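Long-range contacts in major capsid protein P2 (Pseudoalteromonas phage pm2, PDB 2VVF), which builds the protein shell of a lipid-containing marine phage as a homotrimer of double jelly-roll subunits: residues 184-190 against 239-245; 17-23 against 114-120; 87-93 against 224-230; 12-16 against 126-130. All coordinates share one frame; numbering follows the deposited sequence.

Contact 1 (184-190 against 239-245)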
loop_
_atom_site.group_PDB
_atom_site.type_symbol
_atom_site.label_atom_id
_atom_site.label_comp_id
_atom_site.label_asym_id
_atom_site.label_seq_id
_atom_site.Cartn_x
_atom_site.Cartn_y
_atom_site.Cartn_z
ATOM N N ALA A 184 19.368 -2.134 23.952
ATOM C CA ALA A 184 19.547 -3.038 22.828
ATOM C C ALA A 184 19.065 -4.433 23.193
ATOM O O ALA A 184 18.977 -4.781 24.369
ATOM C CB ALA A 184 21.008 -3.074 22.405
ATOM N N VAL A 185 18.748 -5.223 22.174
ATOM C CA VAL A 185 18.266 -6.579 22.382
ATOM C C VAL A 185 18.867 -7.517 21.350
ATOM O O VAL A 185 19.203 -7.107 20.241
ATOM C CB VAL A 185 16.722 -6.644 22.362
ATOM C CG1 VAL A 185 16.242 -8.085 22.522
ATOM C CG2 VAL A 185 16.134 -5.749 23.445
ATOM N N GLU A 186 19.004 -8.781 21.727
ATOM C CA GLU A 186 19.554 -9.795 20.843
ATOM C C GLU A 186 18.657 -11.023 20.911
ATOM O O GLU A 186 18.232 -11.429 21.992
ATOM C CB GLU A 186 20.975 -10.157 21.285
ATOM C CG GLU A 186 21.606 -11.305 20.512
ATOM C CD GLU A 186 22.987 -11.660 21.032
ATOM O OE1 GLU A 186 23.766 -10.733 21.337
ATOM O OE2 GLU A 186 23.291 -12.867 21.145
ATOM N N PHE A 187 18.346 -11.596 19.756
ATOM C CA PHE A 187 17.500 -12.779 19.713
ATOM C C PHE A 187 18.229 -13.946 19.065
ATOM O O PHE A 187 18.822 -13.804 17.999
ATOM C CB PHE A 187 16.195 -12.492 18.968
ATOM C CG PHE A 187 15.290 -13.686 18.854
ATOM C CD1 PHE A 187 14.508 -14.086 19.926
ATOM C CD2 PHE A 187 15.234 -14.420 17.679
ATOM C CE1 PHE A 187 13.680 -15.192 19.826
ATOM C CE2 PHE A 187 14.409 -15.525 17.571
ATOM C CZ PHE A 187 13.629 -15.911 18.646
ATOM N N GLN A 188 18.188 -15.103 19.715
ATOM C CA GLN A 188 18.852 -16.281 19.179
ATOM C C GLN A 188 18.079 -17.566 19.432
ATOM O O GLN A 188 17.322 -17.676 20.395
ATOM C CB GLN A 188 20.273 -16.400 19.726
ATOM C CG GLN A 188 20.359 -16.430 21.238
ATOM C CD GLN A 188 21.761 -16.726 21.730
ATOM O OE1 GLN A 188 22.611 -15.836 21.790
ATOM N NE2 GLN A 188 22.013 -17.984 22.071
ATOM N N ILE A 189 18.275 -18.532 18.544
ATOM C CA ILE A 189 17.627 -19.830 18.652
ATOM C C ILE A 189 18.683 -20.900 18.425
ATOM O O ILE A 189 19.246 -21.003 17.336
ATOM C CB ILE A 189 16.473 -19.971 17.638
ATOM C CG1 ILE A 189 15.397 -18.914 17.899
ATOM C CG2 ILE A 189 15.875 -21.370 17.702
ATOM C CD1 ILE A 189 14.340 -18.842 16.822
ATOM N N ASP A 190 18.972 -21.675 19.464
ATOM C CA ASP A 190 19.974 -22.730 19.371
ATOM C C ASP A 190 21.353 -22.161 19.047
ATOM O O ASP A 190 22.070 -22.690 18.195
ATOM C CB ASP A 190 19.571 -23.759 18.310
ATOM C CG ASP A 190 18.375 -24.591 18.729
ATOM O OD1 ASP A 190 18.130 -24.713 19.948
ATOM O OD2 ASP A 190 17.682 -25.128 17.840
ATOM N N ILE A 239 13.806 -27.277 18.583
ATOM C CA ILE A 239 14.555 -26.133 19.095
ATOM C C ILE A 239 14.953 -26.409 20.539
ATOM O O ILE A 239 14.114 -26.774 21.363
ATOM C CB ILE A 239 13.755 -24.822 18.981
ATOM C CG1 ILE A 239 13.696 -24.355 17.524
ATOM C CG2 ILE A 239 14.374 -23.746 19.865
ATOM C CD1 ILE A 239 12.755 -23.190 17.295
ATOM N N GLN A 240 16.237 -26.244 20.839
ATOM C CA GLN A 240 16.745 -26.498 22.181
ATOM C C GLN A 240 16.791 -25.239 23.035
ATOM O O GLN A 240 16.638 -25.302 24.255
ATOM C CB GLN A 240 18.137 -27.129 22.112
ATOM C CG GLN A 240 18.347 -28.271 23.088
ATOM C CD GLN A 240 17.634 -29.537 22.659
ATOM O OE1 GLN A 240 18.202 -30.378 21.965
ATOM N NE2 GLN A 240 16.375 -29.671 23.060
ATOM N N ASP A 241 17.016 -24.097 22.394
ATOM C CA ASP A 241 17.114 -22.833 23.113
ATOM C C ASP A 241 16.548 -21.649 22.335
ATOM O O ASP A 241 16.960 -21.370 21.210
ATOM C CB ASP A 241 18.570 -22.557 23.506
ATOM C CG ASP A 241 18.700 -21.465 24.551
ATOM O OD1 ASP A 241 18.220 -21.663 25.688
ATOM O OD2 ASP A 241 19.296 -20.412 24.241
ATOM N N LEU A 242 15.600 -20.957 22.956
ATOM C CA LEU A 242 14.983 -19.765 22.388
ATOM C C LEU A 242 15.294 -18.673 23.406
ATOM O O LEU A 242 14.657 -18.593 24.459
ATOM C CB LEU A 242 13.471 -19.967 22.267
ATOM C CG LEU A 242 12.675 -19.032 21.354
ATOM C CD1 LEU A 242 12.909 -17.575 21.723
ATOM C CD2 LEU A 242 13.003 -19.288 19.894
ATOM N N ARG A 243 16.327 -17.885 23.126
ATOM C CA ARG A 243 16.792 -16.886 24.079
ATOM C C ARG A 243 16.697 -15.427 23.651
ATOM O O ARG A 243 16.798 -15.096 22.470
ATOM C CB ARG A 243 18.222 -17.218 24.505
ATOM C CG ARG A 243 18.828 -16.257 25.504
ATOM C CD ARG A 243 20.121 -16.827 26.050
ATOM N NE ARG A 243 20.012 -18.259 26.309
ATOM C CZ ARG A 243 19.760 -18.784 27.503
ATOM N NH1 ARG A 243 19.600 -17.993 28.555
ATOM N NH2 ARG A 243 19.671 -20.099 27.648
ATOM N N LEU A 244 16.548 -14.558 24.644
ATOM C CA LEU A 244 16.463 -13.121 24.431
ATOM C C LEU A 244 17.452 -12.448 25.379
ATOM O O LEU A 244 17.383 -12.641 26.592
ATOM C CB LEU A 244 15.045 -12.636 24.743
ATOM C CG LEU A 244 14.432 -11.516 23.900
ATOM C CD1 LEU A 244 14.373 -11.908 22.432
ATOM C CD2 LEU A 244 13.041 -11.182 24.419
ATOM N N LYS A 245 18.387 -11.682 24.825
ATOM C CA LYS A 245 19.380 -10.979 25.634
ATOM C C LYS A 245 19.071 -9.487 25.639
ATOM O O LYS A 245 19.276 -8.797 24.640
ATOM C CB LYS A 245 20.791 -11.230 25.102
ATOM C CG LYS A 245 21.288 -12.654 25.303
ATOM C CD LYS A 245 22.779 -12.765 25.020
ATOM C CE LYS A 245 23.334 -14.101 25.487
ATOM N NZ LYS A 245 23.824 -14.928 24.350
#

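Contact 2 (17-23 against 114-120)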
loop_
_atom_site.group_PDB
_atom_site.type_symbol
_atom_site.label_atom_id
_atom_site.label_comp_id
_atom_site.label_asym_id
_atom_site.label_seq_id
_atom_site.Cartn_x
_atom_site.Cartn_y
_atom_site.Cartn_z
ATOM N N ASN A 17 -17.989 -3.154 36.898
ATOM C CA ASN A 17 -18.683 -4.346 36.425
ATOM C C ASN A 17 -17.802 -5.215 35.539
ATOM O O ASN A 17 -16.852 -4.734 34.922
ATOM C CB ASN A 17 -19.945 -3.954 35.656
ATOM C CG ASN A 17 -21.194 -4.011 36.512
ATOM O OD1 ASN A 17 -21.121 -4.018 37.740
ATOM N ND2 ASN A 17 -22.350 -4.044 35.862
ATOM N N SER A 18 -18.140 -6.498 35.469
ATOM C CA SER A 18 -17.425 -7.445 34.621
ATOM C C SER A 18 -18.358 -7.818 33.475
ATOM O O SER A 18 -19.313 -8.573 33.662
ATOM C CB SER A 18 -17.042 -8.697 35.412
ATOM O OG SER A 18 -15.735 -8.584 35.946
ATOM N N CYS A 19 -18.105 -7.253 32.302
ATOM C CA CYS A 19 -18.958 -7.504 31.150
ATOM C C CYS A 19 -18.332 -8.451 30.143
ATOM O O CYS A 19 -17.160 -8.815 30.251
ATOM C CB CYS A 19 -19.354 -6.191 30.474
ATOM S SG CYS A 19 -19.847 -4.890 31.622
ATOM N N SER A 20 -19.129 -8.849 29.160
ATOM C CA SER A 20 -18.662 -9.772 28.141
ATOM C C SER A 20 -19.385 -9.548 26.819
ATOM O O SER A 20 -20.567 -9.204 26.800
ATOM C CB SER A 20 -18.884 -11.209 28.613
ATOM O OG SER A 20 -18.721 -12.127 27.553
ATOM N N ILE A 21 -18.667 -9.740 25.718
ATOM C CA ILE A 21 -19.251 -9.612 24.391
ATOM C C ILE A 21 -19.429 -11.013 23.824
ATOM O O ILE A 21 -18.512 -11.575 23.228
ATOM C CB ILE A 21 -18.385 -8.738 23.458
ATOM C CG1 ILE A 21 -18.341 -7.297 23.966
ATOM C CG2 ILE A 21 -18.926 -8.788 22.031
ATOM C CD1 ILE A 21 -17.504 -6.378 23.108
ATOM N N LYS A 22 -20.601 -11.591 24.057
ATOM C CA LYS A 22 -20.888 -12.937 23.585
ATOM C C LYS A 22 -21.232 -12.929 22.103
ATOM O O LYS A 22 -22.229 -12.338 21.687
ATOM C CB LYS A 22 -22.013 -13.567 24.405
ATOM C CG LYS A 22 -21.805 -13.453 25.906
ATOM C CD LYS A 22 -22.720 -14.390 26.671
ATOM C CE LYS A 22 -22.297 -14.499 28.127
ATOM N NZ LYS A 22 -22.987 -15.617 28.826
ATOM N N LEU A 23 -20.386 -13.573 21.310
ATOM C CA LEU A 23 -20.575 -13.624 19.867
ATOM C C LEU A 23 -21.345 -14.862 19.424
ATOM O O LEU A 23 -21.039 -15.982 19.839
ATOM C CB LEU A 23 -19.226 -13.547 19.151
ATOM C CG LEU A 23 -18.320 -12.393 19.589
ATOM C CD1 LEU A 23 -16.887 -12.632 19.142
ATOM C CD2 LEU A 23 -18.842 -11.069 19.048
ATOM N N CYS A 114 -18.065 -18.192 21.971
ATOM C CA CYS A 114 -17.083 -17.216 21.520
ATOM C C CYS A 114 -17.337 -15.948 22.325
ATOM O O CYS A 114 -18.393 -15.326 22.205
ATOM C CB CYS A 114 -17.226 -16.942 20.022
ATOM S SG CYS A 114 -15.696 -16.390 19.233
ATOM N N GLU A 115 -16.387 -15.593 23.181
ATOM C CA GLU A 115 -16.564 -14.450 24.062
ATOM C C GLU A 115 -15.388 -13.481 24.099
ATOM O O GLU A 115 -14.234 -13.859 23.884
ATOM C CB GLU A 115 -16.822 -14.952 25.484
ATOM C CG GLU A 115 -18.096 -14.438 26.120
ATOM C CD GLU A 115 -18.460 -15.204 27.376
ATOM O OE1 GLU A 115 -19.065 -16.289 27.254
ATOM O OE2 GLU A 115 -18.125 -14.733 28.483
ATOM N N ILE A 116 -15.697 -12.232 24.431
ATOM C CA ILE A 116 -14.688 -11.198 24.611
ATOM C C ILE A 116 -14.967 -10.568 25.971
ATOM O O ILE A 116 -15.757 -9.632 26.086
ATOM C CB ILE A 116 -14.716 -10.147 23.488
ATOM C CG1 ILE A 116 -14.255 -10.764 22.168
ATOM C CG2 ILE A 116 -13.823 -8.970 23.847
ATOM C CD1 ILE A 116 -14.189 -9.769 21.030
ATOM N N LYS A 117 -14.358 -11.135 27.006
ATOM C CA LYS A 117 -14.565 -10.670 28.369
ATOM C C LYS A 117 -13.635 -9.524 28.745
ATOM O O LYS A 117 -12.550 -9.378 28.184
ATOM C CB LYS A 117 -14.405 -11.827 29.358
ATOM C CG LYS A 117 -15.422 -12.942 29.178
ATOM C CD LYS A 117 -14.910 -14.253 29.752
ATOM C CE LYS A 117 -15.347 -14.436 31.196
ATOM N NZ LYS A 117 -15.583 -15.869 31.527
ATOM N N PHE A 118 -14.071 -8.720 29.709
ATOM C CA PHE A 118 -13.290 -7.585 30.181
ATOM C C PHE A 118 -13.916 -7.015 31.448
ATOM O O PHE A 118 -15.087 -7.259 31.734
ATOM C CB PHE A 118 -13.204 -6.501 29.099
ATOM C CG PHE A 118 -14.540 -5.962 28.672
ATOM C CD1 PHE A 118 -15.246 -6.557 27.642
ATOM C CD2 PHE A 118 -15.095 -4.863 29.312
ATOM C CE1 PHE A 118 -16.479 -6.067 27.252
ATOM C CE2 PHE A 118 -16.328 -4.368 28.926
ATOM C CZ PHE A 118 -17.020 -4.970 27.895
ATOM N N ASP A 119 -13.128 -6.258 32.201
ATOM C CA ASP A 119 -13.602 -5.648 33.436
ATOM C C ASP A 119 -13.596 -4.127 33.319
ATOM O O ASP A 119 -12.626 -3.536 32.838
ATOM C CB ASP A 119 -12.724 -6.076 34.614
ATOM C CG ASP A 119 -12.529 -7.578 34.682
ATOM O OD1 ASP A 119 -13.490 -8.318 34.386
ATOM O OD2 ASP A 119 -11.415 -8.019 35.034
ATOM N N ILE A 120 -14.678 -3.495 33.757
ATOM C CA ILE A 120 -14.771 -2.041 33.716
ATOM C C ILE A 120 -14.270 -1.460 35.033
ATOM O O ILE A 120 -14.773 -1.800 36.106
ATOM C CB ILE A 120 -16.202 -1.565 33.395
ATOM C CG1 ILE A 120 -16.768 -2.336 32.201
ATOM C CG2 ILE A 120 -16.218 -0.065 33.123
ATOM C CD1 ILE A 120 -18.143 -1.872 31.770
#

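Contact 3 (87-93 against 224-230)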
loop_
_atom_site.group_PDB
_atom_site.type_symbol
_atom_site.label_atom_id
_atom_site.label_comp_id
_atom_site.label_asym_id
_atom_site.label_seq_id
_atom_site.Cartn_x
_atom_site.Cartn_y
_atom_site.Cartn_z
ATOM N N ARG A 87 -5.620 -10.008 9.311
ATOM C CA ARG A 87 -4.436 -9.153 9.308
ATOM C C ARG A 87 -4.218 -8.508 7.941
ATOM O O ARG A 87 -3.773 -9.156 6.996
ATOM C CB ARG A 87 -3.206 -9.941 9.762
ATOM C CG ARG A 87 -3.379 -10.581 11.137
ATOM C CD ARG A 87 -2.100 -11.239 11.618
ATOM N NE ARG A 87 -1.052 -10.260 11.893
ATOM C CZ ARG A 87 -0.500 -10.069 13.087
ATOM N NH1 ARG A 87 -0.894 -10.791 14.127
ATOM N NH2 ARG A 87 0.448 -9.155 13.241
ATOM N N PRO A 88 -4.558 -7.226 7.850
ATOM C CA PRO A 88 -4.465 -6.467 6.602
ATOM C C PRO A 88 -3.057 -6.314 6.027
ATOM O O PRO A 88 -2.896 -6.026 4.841
ATOM C CB PRO A 88 -5.019 -5.088 6.987
ATOM C CG PRO A 88 -5.760 -5.298 8.280
ATOM C CD PRO A 88 -5.030 -6.398 8.972
ATOM N N GLU A 89 -2.044 -6.489 6.869
ATOM C CA GLU A 89 -0.658 -6.328 6.441
ATOM C C GLU A 89 -0.069 -7.589 5.810
ATOM O O GLU A 89 1.042 -7.566 5.275
ATOM C CB GLU A 89 0.211 -5.876 7.618
ATOM C CG GLU A 89 -0.258 -4.592 8.280
ATOM C CD GLU A 89 -1.458 -4.801 9.185
ATOM O OE1 GLU A 89 -1.693 -5.953 9.610
ATOM O OE2 GLU A 89 -2.165 -3.812 9.471
ATOM N N MET A 90 -0.815 -8.686 5.879
ATOM C CA MET A 90 -0.354 -9.957 5.331
ATOM C C MET A 90 -0.126 -9.914 3.824
ATOM O O MET A 90 -0.896 -9.301 3.085
ATOM C CB MET A 90 -1.331 -11.082 5.682
ATOM C CG MET A 90 -1.494 -11.326 7.174
ATOM S SD MET A 90 0.074 -11.323 8.064
ATOM C CE MET A 90 0.822 -12.824 7.456
ATOM N N LYS A 91 0.936 -10.582 3.383
ATOM C CA LYS A 91 1.277 -10.677 1.967
ATOM C C LYS A 91 1.463 -12.152 1.617
ATOM O O LYS A 91 2.104 -12.895 2.359
ATOM C CB LYS A 91 2.562 -9.901 1.666
ATOM C CG LYS A 91 2.493 -8.420 2.006
ATOM C CD LYS A 91 1.910 -7.612 0.860
ATOM C CE LYS A 91 2.663 -7.864 -0.435
ATOM N NZ LYS A 91 2.000 -7.212 -1.597
ATOM N N GLY A 92 0.881 -12.577 0.501
ATOM C CA GLY A 92 0.965 -13.972 0.084
ATOM C C GLY A 92 2.271 -14.294 -0.634
ATOM O O GLY A 92 2.833 -13.453 -1.337
ATOM N N VAL A 93 2.747 -15.521 -0.451
ATOM C CA VAL A 93 3.975 -15.968 -1.095
ATOM C C VAL A 93 3.633 -16.966 -2.197
ATOM O O VAL A 93 4.155 -16.883 -3.311
ATOM C CB VAL A 93 4.972 -16.552 -0.076
ATOM C CG1 VAL A 93 4.238 -17.345 0.992
ATOM C CG2 VAL A 93 6.010 -17.415 -0.778
ATOM N N MET A 224 7.669 -10.516 11.065
ATOM C CA MET A 224 6.850 -10.496 9.857
ATOM C C MET A 224 6.832 -9.110 9.225
ATOM O O MET A 224 5.793 -8.645 8.754
ATOM C CB MET A 224 5.416 -10.933 10.175
ATOM C CG MET A 224 5.277 -12.403 10.532
ATOM S SD MET A 224 3.582 -12.991 10.371
ATOM C CE MET A 224 2.684 -11.662 11.176
ATOM N N LEU A 225 7.988 -8.453 9.217
ATOM C CA LEU A 225 8.112 -7.108 8.664
ATOM C C LEU A 225 7.645 -6.996 7.209
ATOM O O LEU A 225 7.065 -5.985 6.811
ATOM C CB LEU A 225 9.547 -6.596 8.817
ATOM C CG LEU A 225 9.948 -6.159 10.229
ATOM C CD1 LEU A 225 11.461 -6.054 10.359
ATOM C CD2 LEU A 225 9.282 -4.842 10.600
ATOM N N GLU A 226 7.894 -8.038 6.425
ATOM C CA GLU A 226 7.497 -8.050 5.019
ATOM C C GLU A 226 6.036 -8.450 4.832
ATOM O O GLU A 226 5.482 -8.310 3.741
ATOM C CB GLU A 226 8.381 -9.009 4.225
ATOM C CG GLU A 226 9.826 -8.574 4.090
ATOM C CD GLU A 226 10.644 -9.568 3.296
ATOM O OE1 GLU A 226 10.941 -10.656 3.833
ATOM O OE2 GLU A 226 10.951 -9.282 2.121
ATOM N N GLY A 227 5.424 -8.974 5.887
ATOM C CA GLY A 227 4.034 -9.411 5.817
ATOM C C GLY A 227 3.976 -10.893 5.475
ATOM O O GLY A 227 2.900 -11.475 5.369
ATOM N N ASP A 228 5.149 -11.496 5.302
ATOM C CA ASP A 228 5.249 -12.914 4.980
ATOM C C ASP A 228 5.182 -13.753 6.253
ATOM O O ASP A 228 6.041 -13.639 7.129
ATOM C CB ASP A 228 6.549 -13.201 4.227
ATOM C CG ASP A 228 6.661 -14.647 3.788
ATOM O OD1 ASP A 228 5.648 -15.373 3.873
ATOM O OD2 ASP A 228 7.761 -15.058 3.365
ATOM N N VAL A 229 4.149 -14.585 6.352
ATOM C CA VAL A 229 3.951 -15.431 7.524
ATOM C C VAL A 229 5.079 -16.442 7.711
ATOM O O VAL A 229 5.337 -16.893 8.826
ATOM C CB VAL A 229 2.574 -16.124 7.491
ATOM C CG1 VAL A 229 2.529 -17.179 6.394
ATOM C CG2 VAL A 229 2.254 -16.739 8.841
ATOM N N TYR A 230 5.743 -16.795 6.614
ATOM C CA TYR A 230 6.829 -17.772 6.642
ATOM C C TYR A 230 8.128 -17.198 7.191
ATOM O O TYR A 230 9.135 -17.900 7.290
ATOM C CB TYR A 230 7.076 -18.333 5.242
ATOM C CG TYR A 230 6.005 -19.278 4.760
ATOM C CD1 TYR A 230 5.972 -20.598 5.192
ATOM C CD2 TYR A 230 5.028 -18.853 3.868
ATOM C CE1 TYR A 230 4.995 -21.469 4.750
ATOM C CE2 TYR A 230 4.045 -19.718 3.420
ATOM C CZ TYR A 230 4.035 -21.025 3.863
ATOM O OH TYR A 230 3.062 -21.892 3.418
#

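Contact 4 (12-16 against 126-130)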
loop_
_atom_site.group_PDB
_atom_site.type_symbol
_atom_site.label_atom_id
_atom_site.label_comp_id
_atom_site.label_asym_id
_atom_site.label_seq_id
_atom_site.Cartn_x
_atom_site.Cartn_y
_atom_site.Cartn_z
ATOM N N ASN A 12 -25.222 -5.165 31.201
ATOM C CA ASN A 12 -24.674 -4.576 32.418
ATOM C C ASN A 12 -23.374 -3.798 32.268
ATOM O O ASN A 12 -22.371 -4.126 32.903
ATOM C CB ASN A 12 -24.528 -5.644 33.502
ATOM C CG ASN A 12 -25.677 -6.630 33.499
ATOM O OD1 ASN A 12 -26.839 -6.244 33.624
ATOM N ND2 ASN A 12 -25.361 -7.908 33.326
ATOM N N VAL A 13 -23.406 -2.736 31.472
ATOM C CA VAL A 13 -22.229 -1.895 31.291
ATOM C C VAL A 13 -22.209 -0.801 32.356
ATOM O O VAL A 13 -22.914 0.203 32.247
ATOM C CB VAL A 13 -22.159 -1.303 29.871
ATOM C CG1 VAL A 13 -21.018 -0.300 29.766
ATOM C CG2 VAL A 13 -22.000 -2.408 28.840
ATOM N N ALA A 14 -21.410 -1.011 33.397
ATOM C CA ALA A 14 -21.301 -0.045 34.481
ATOM C C ALA A 14 -19.923 -0.116 35.127
ATOM O O ALA A 14 -19.223 -1.122 35.007
ATOM C CB ALA A 14 -22.386 -0.286 35.518
ATOM N N ALA A 15 -19.542 0.954 35.816
ATOM C CA ALA A 15 -18.250 1.016 36.484
ATOM C C ALA A 15 -18.088 -0.100 37.514
ATOM O O ALA A 15 -18.988 -0.359 38.311
ATOM C CB ALA A 15 -18.056 2.375 37.136
ATOM N N GLY A 16 -16.932 -0.758 37.490
ATOM C CA GLY A 16 -16.634 -1.838 38.425
ATOM C C GLY A 16 -17.295 -3.157 38.032
ATOM O O GLY A 16 -17.176 -4.156 38.741
ATOM N N GLY A 126 -18.884 7.145 33.160
ATOM C CA GLY A 126 -20.218 6.666 32.812
ATOM C C GLY A 126 -20.120 5.762 31.587
ATOM O O GLY A 126 -20.625 6.090 30.513
ATOM N N PRO A 127 -19.447 4.629 31.764
ATOM C CA PRO A 127 -19.217 3.668 30.689
ATOM C C PRO A 127 -20.397 3.412 29.756
ATOM O O PRO A 127 -21.526 3.191 30.197
ATOM C CB PRO A 127 -18.842 2.386 31.440
ATOM C CG PRO A 127 -19.450 2.541 32.783
ATOM C CD PRO A 127 -19.366 4.002 33.093
ATOM N N LYS A 128 -20.104 3.423 28.459
ATOM C CA LYS A 128 -21.089 3.156 27.417
ATOM C C LYS A 128 -20.358 2.398 26.313
ATOM O O LYS A 128 -19.434 2.927 25.699
ATOM C CB LYS A 128 -21.655 4.465 26.860
ATOM C CG LYS A 128 -23.034 4.826 27.389
ATOM C CD LYS A 128 -23.260 6.329 27.358
ATOM C CE LYS A 128 -24.255 6.761 28.423
ATOM N NZ LYS A 128 -24.854 8.089 28.116
ATOM N N LEU A 129 -20.741 1.147 26.092
ATOM C CA LEU A 129 -20.075 0.329 25.089
ATOM C C LEU A 129 -21.029 -0.407 24.158
ATOM O O LEU A 129 -22.013 -1.005 24.595
ATOM C CB LEU A 129 -19.123 -0.668 25.753
ATOM C CG LEU A 129 -18.139 -0.101 26.776
ATOM C CD1 LEU A 129 -18.028 -1.028 27.978
ATOM C CD2 LEU A 129 -16.777 0.120 26.139
ATOM N N SER A 130 -20.711 -0.370 22.869
ATOM C CA SER A 130 -21.494 -1.053 21.848
ATOM C C SER A 130 -20.519 -1.675 20.855
ATOM O O SER A 130 -19.362 -1.259 20.772
ATOM C CB SER A 130 -22.423 -0.072 21.131
ATOM O OG SER A 130 -21.701 1.041 20.635
#

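Contact 1 (184-190 against 239-245)
E186 and Q188 pair with K245 and R243 as hydrogen-bonded sites of the antiparallel strands 184-189 and 242-245, whose axes come within 4.7 Å at 167°. On the face bearing these residues, the K245 ammonium sits beside two acceptors: NZ donates to Q188 OE1 over 3.0 Å from above the amide plane, and forms a long salt bridge with E186 OE2. The extended Q188 chain starts with CG between its backbone N and carbonyl carbon (chi1 56°), bringing CG alongside CB of R243. R243 in turn bridges back to D241, with NH2 2.9 Å from OD1, and its other terminal nitrogen, NH1, pairs with E160. The other face is apolar. L244 CD1 lies at the edge of the F187 ring, 3.3 Å from F187 CD1, and I189 CG2 lies 3.5 Å from I239 CG2; M1 of a second subunit also packs on F187. Past the strand end, D190 OD1 accepts both Q240 N (2.6 Å, through its syn lone pair) and D241 N (2.8 Å, nearly end-on). Two backbone N-H groups on one carboxylate oxygen fix the D190 side chain. In this sheet of the C-terminal jelly roll, the strand pair sets an apolar face (F187, I189, L242, L244) against a face of amide and charged groups.

Contact 2 (17-23 against 114-120)
C19 and F118 form a hydrogen-bonded pair of the antiparallel strands 18-23 and 114-120, with F118 N giving a sound bond to C19 O and C19 N a weak, bent return. Two further backbone bonds join the segments: I120 N to N17 O and L23 N to C114 O, each 2.8 Å. Between them the bonds of I21 with I116 approach each carbonyl from above its plane. Among the aromatic contacts, I21 CG1 lies at the edge of the F118 ring, 4.0 Å from CE1. C19 SG stands obliquely to the same ring, 5.3 Å from its centroid, and also touches I120 CD1 at 3.5 Å. With F118 CG between the backbone N and carbonyl carbon (chi1 60°), the ring reaches over toward C19, where C19 O lies above one face near the rim. Apolar packing continues along this face, with I21 CB 3.9 Å from I116 CB and L23 CD1 equally close to C114 SG; L34 and I32 of strand 28-37 pack against it. Polar groups hold the reverse face: S18 OG donates to D119 OD1 over 2.7 Å, from above the carboxylate plane, while D119 OD2 is engaged by N46. K22 and E115 run alongside each other. Sulfur, ring and branched carbons thus line one face of this N-terminal jelly-roll sheet, while the other relies on hydroxyl, carboxylate and nearby opposite charges that do not reach a salt bridge.

Contact 3 (87-93 against 224-230)
G227 puts one carbonyl oxygen under two neighbours of the other loop: it accepts K91 N at 2.9 Å and touches the M90 methyl, CE, at 3.2 Å. The K91 bond is straight at the hydrogen (165°) but reaches the oxygen from well above the carbonyl plane. G227 closes a type I turn begun at M224, with backbone angles (phi 93°) that suit glycine, since a CB would jam against the preceding carbonyl O. A CB would also point at the 87-93 loop and collide with E89 O and K91 CG; its absence lets the loops approach, G227 CA making a CA-H...O contact with E89 O at 3.6 Å. M90 likewise closes a type I turn from R87. Around them methionines supply soft filler. M90, bent at both chi2 and chi3, curls back so that CE reaches M224 SD at 4.0 Å and V229 CB at 3.7 Å. M224 CE rests over one face of the R87 guanidinium, 3.9 Å from R87 NH2; R87 NH1, the other terminal nitrogen, is hydrogen-bonded to T145. At the far end V93 CG1 abuts the edge of the Y230 ring, 3.3 Å from CD2. D228 OD1 accepts Y230 N in an Asx turn, and its OD2 has Q231 as partner. R102 of a second subunit salt-bridges E226 and D228, while K91 NZ pairs with D97 of its own chain and of that subunit. This is a loop-to-loop junction between the N-terminal and C-terminal halves of a double jelly-roll capsid subunit, set against the neighbouring subunit.

Contact 4 (12-16 against 126-130)
V13 packs on P127 and L129 just beyond N12, whose carbonyl O accepts a hydrogen bond from ND2 of N17, just outside the segment. Across the contact the touches are van der Waals, carbon against carbon or against backbone O and N. V13 has CG1 anti to its own backbone nitrogen (chi1 173°), and this one branch does the reaching: it lies 3.6 Å from P127 O, 3.8 Å from P127 CB and 3.6 Å from L129 CD1. The valine and leucine side chains cross at about a right angle, methyl against methyl. P127 offers a second point of touch, its ring carbon CG resting on the A14-A15 peptide, 3.4 Å from A15 N and 3.6 Å from A14 C. I120 of strand 114-120 packs against V13, P127 and L129 alike, joining the patch to the adjoining sheet, while backbone bonds of G126 with G38 and of S130 with R35 tie the second segment to strand 28-37 and its following residues. The loop 12-16 is thus laid on the start of strand 128-136 by shape and dispersion, through apolar contact of V13 with P127 and L129 and of the P127 ring with the A14-A15 peptide.

How the contacts relate
Contacts 1 and 2 are counterparts, each an antiparallel strand pair in a four-stranded sheet, one in the C-terminal and one in the N-terminal jelly roll, with centres 36 Å apart. Both carry apolar side chains on one face of the sheet and mostly polar ones on the opposite face; contact 1 adds an ammonium between two acceptors and a doubly gripped carboxylate, contact 2 a cysteine beside an aromatic ring and a serine-aspartate bond. Contacts 1, 2 and 3 are partly buried. Contact 4, a surface patch without a backbone ladder, touches contact 2 through I120 and the N12-N17 link. Contact 3 joins loops of the two jelly-roll halves and faces another subunit.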